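Glucuronan lyase A (Trichoderma reesei, PDB 2ZZJ) probably cleaves beta-1,4-linked glucuronan within the chain as a calcium-binding polysaccharide lyase of beta-jelly-roll fold. Local coordinates at residues 156-161 with 166-171. Sequence-based numbering, arbitrary orientation.
Sequences LQIKWA and GYFKIW
Y167 spreads its ring across K159 in the antiparallel beta-hairpin of the jelly roll that pairs segment 156-161 with segment 166-171. CB of K159 sits over the ring face, 3.6 Å from the Y167 centroid, in a CH-pi contact only 9° off the normal. The Y167 chi1 of 49° holds CG between its own backbone N and carbonyl carbon and swings the ring over the neighbouring strand. On the same face of the sheet, the extended chain of Q157 runs beside K169, which bends at chi3 so that its NZ hydrogen-bonds Q157 OE1 at 3.1 Å, from above the plane of the side-chain carbonyl (41° out of it). Q157 OE1 also meets the edge of the W171 indole, near its plane, 3.6 Å from W171 CH2. Beneath these groups, Q157 and K169 form a hydrogen-bonded pair through both N-H groups, whereas at K159 and Y167 the return bond, Y167 N to K159 O, is weak at 3.4 Å.

The other face is apolar and turns toward the second sheet: I158 CD1 packs on F168, L156 on I170, and T110, I112 and S121 of that sheet touch L156, F168 or I170. In the second shell, E67 on adjoining strand 66-76 accepts hydrogen bonds from both Q157 NE2 and Y167 OH, tethering amide and phenol to the same carboxylate oxygen, E67 OE1.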
loop_
_atom_site.group_PDB
_atom_site.type_symbol
_atom_site.label_atom_id
_atom_site.label_comp_id
_atom_site.label_asym_id
_atom_site.label_seq_id
_atom_site.Cartn_x
_atom_site.Cartn_y
_atom_site.Cartn_z
ATOM N N LEU A 156 -3.389 -6.127 -8.094
ATOM C CA LEU A 156 -2.754 -5.171 -8.994
ATOM C C LEU A 156 -2.003 -5.942 -10.064
ATOM O O LEU A 156 -1.323 -6.933 -9.777
ATOM C CB LEU A 156 -1.755 -4.270 -8.258
ATOM C CG LEU A 156 -2.150 -3.713 -6.882
ATOM C CD1 LEU A 156 -0.954 -2.973 -6.249
ATOM C CD2 LEU A 156 -3.285 -2.787 -7.037
ATOM N N GLN A 157 -2.132 -5.515 -11.311
ATOM C CA GLN A 157 -1.217 -6.023 -12.345
ATOM C C GLN A 157 -0.487 -4.819 -12.890
ATOM O O GLN A 157 -1.123 -3.947 -13.457
ATOM C CB GLN A 157 -1.997 -6.710 -13.450
ATOM C CG GLN A 157 -1.099 -7.151 -14.613
ATOM C CD GLN A 157 -1.877 -7.697 -15.784
ATOM O OE1 GLN A 157 -3.104 -7.653 -15.807
ATOM N NE2 GLN A 157 -1.150 -8.205 -16.784
ATOM N N ILE A 158 0.821 -4.744 -12.682
ATOM C CA ILE A 158 1.542 -3.545 -13.041
ATOM C C ILE A 158 2.764 -3.921 -13.855
ATOM O O ILE A 158 3.579 -4.724 -13.392
ATOM C CB ILE A 158 1.954 -2.684 -11.805
ATOM C CG1 ILE A 158 0.712 -2.292 -10.980
ATOM C CG2 ILE A 158 2.659 -1.374 -12.260
ATOM C CD1 ILE A 158 1.001 -1.593 -9.679
ATOM N N LYS A 159 2.925 -3.304 -15.034
ATOM C CA LYS A 159 4.221 -3.382 -15.723
ATOM C C LYS A 159 4.978 -2.105 -15.375
ATOM O O LYS A 159 4.536 -1.000 -15.724
ATOM C CB LYS A 159 4.034 -3.515 -17.227
ATOM C CG LYS A 159 5.330 -3.493 -18.018
ATOM C CD LYS A 159 5.003 -3.524 -19.518
ATOM C CE LYS A 159 6.257 -3.326 -20.383
ATOM N NZ LYS A 159 7.289 -4.377 -20.125
ATOM N N TRP A 160 6.076 -2.274 -14.648
ATOM C CA TRP A 160 6.876 -1.168 -14.119
ATOM C C TRP A 160 7.811 -0.673 -15.236
ATOM O O TRP A 160 8.749 -1.372 -15.607
ATOM C CB TRP A 160 7.673 -1.631 -12.909
ATOM C CG TRP A 160 6.781 -2.133 -11.759
ATOM C CD1 TRP A 160 6.605 -3.432 -11.352
ATOM C CD2 TRP A 160 5.950 -1.324 -10.905
ATOM N NE1 TRP A 160 5.708 -3.483 -10.287
ATOM C CE2 TRP A 160 5.299 -2.207 -9.991
ATOM C CE3 TRP A 160 5.677 0.056 -10.834
ATOM C CZ2 TRP A 160 4.422 -1.746 -8.999
ATOM C CZ3 TRP A 160 4.796 0.524 -9.845
ATOM C CH2 TRP A 160 4.175 -0.373 -8.949
ATOM N N ALA A 161 7.499 0.506 -15.762
ATOM C CA ALA A 161 8.259 1.127 -16.860
ATOM C C ALA A 161 8.325 2.642 -16.666
ATOM O O ALA A 161 7.380 3.252 -16.142
ATOM C CB ALA A 161 7.605 0.800 -18.208
ATOM N N GLY A 166 4.472 1.099 -19.884
ATOM C CA GLY A 166 3.912 0.478 -18.678
ATOM C C GLY A 166 2.403 0.354 -18.738
ATOM O O GLY A 166 1.743 0.849 -19.657
ATOM N N TYR A 167 1.837 -0.349 -17.763
ATOM C CA TYR A 167 0.405 -0.352 -17.608
ATOM C C TYR A 167 0.077 -0.569 -16.133
ATOM O O TYR A 167 0.945 -0.984 -15.363
ATOM C CB TYR A 167 -0.298 -1.384 -18.502
ATOM C CG TYR A 167 0.250 -2.787 -18.500
ATOM C CD1 TYR A 167 -0.005 -3.674 -17.442
ATOM C CD2 TYR A 167 0.955 -3.262 -19.608
ATOM C CE1 TYR A 167 0.479 -4.972 -17.472
ATOM C CE2 TYR A 167 1.439 -4.561 -19.653
ATOM C CZ TYR A 167 1.195 -5.413 -18.586
ATOM O OH TYR A 167 1.691 -6.695 -18.647
ATOM N N PHE A 168 -1.170 -0.298 -15.768
ATOM C CA PHE A 168 -1.545 -0.147 -14.362
ATOM C C PHE A 168 -3.000 -0.570 -14.251
ATOM O O PHE A 168 -3.912 0.108 -14.716
ATOM C CB PHE A 168 -1.292 1.309 -13.955
ATOM C CG PHE A 168 -1.571 1.631 -12.494
ATOM C CD1 PHE A 168 -0.606 1.392 -11.519
ATOM C CD2 PHE A 168 -2.747 2.260 -12.131
ATOM C CE1 PHE A 168 -0.833 1.730 -10.171
ATOM C CE2 PHE A 168 -2.979 2.606 -10.784
ATOM C CZ PHE A 168 -2.025 2.315 -9.813
ATOM N N LYS A 169 -3.206 -1.764 -13.693
ATOM C CA LYS A 169 -4.513 -2.400 -13.668
ATOM C C LYS A 169 -4.821 -2.818 -12.237
ATOM O O LYS A 169 -3.931 -3.302 -11.551
ATOM C CB LYS A 169 -4.501 -3.636 -14.580
ATOM C CG LYS A 169 -4.099 -3.284 -16.017
ATOM C CD LYS A 169 -3.831 -4.505 -16.903
ATOM C CE LYS A 169 -5.083 -5.328 -17.126
ATOM N NZ LYS A 169 -4.800 -6.474 -18.098
ATOM N N ILE A 170 -6.069 -2.615 -11.808
ATOM C CA ILE A 170 -6.495 -2.910 -10.429
ATOM C C ILE A 170 -7.868 -3.591 -10.432
ATOM O O ILE A 170 -8.792 -3.159 -11.141
ATOM C CB ILE A 170 -6.596 -1.617 -9.585
ATOM C CG1 ILE A 170 -5.265 -0.849 -9.574
ATOM C CG2 ILE A 170 -7.091 -1.929 -8.127
ATOM C CD1 ILE A 170 -5.258 0.471 -8.762
ATOM N N TRP A 171 -8.001 -4.639 -9.610
ATOM C CA TRP A 171 -9.243 -5.348 -9.373
ATOM C C TRP A 171 -9.599 -5.149 -7.904
ATOM O O TRP A 171 -8.690 -5.130 -7.032
ATOM C CB TRP A 171 -9.079 -6.857 -9.592
ATOM C CG TRP A 171 -9.054 -7.308 -11.008
ATOM C CD1 TRP A 171 -10.085 -7.907 -11.705
ATOM C CD2 TRP A 171 -7.956 -7.226 -11.909
ATOM N NE1 TRP A 171 -9.676 -8.193 -12.988
ATOM C CE2 TRP A 171 -8.375 -7.799 -13.140
ATOM C CE3 TRP A 171 -6.642 -6.760 -11.793
ATOM C CZ2 TRP A 171 -7.527 -7.895 -14.250
ATOM C CZ3 TRP A 171 -5.782 -6.871 -12.912
ATOM C CH2 TRP A 171 -6.246 -7.411 -14.123
#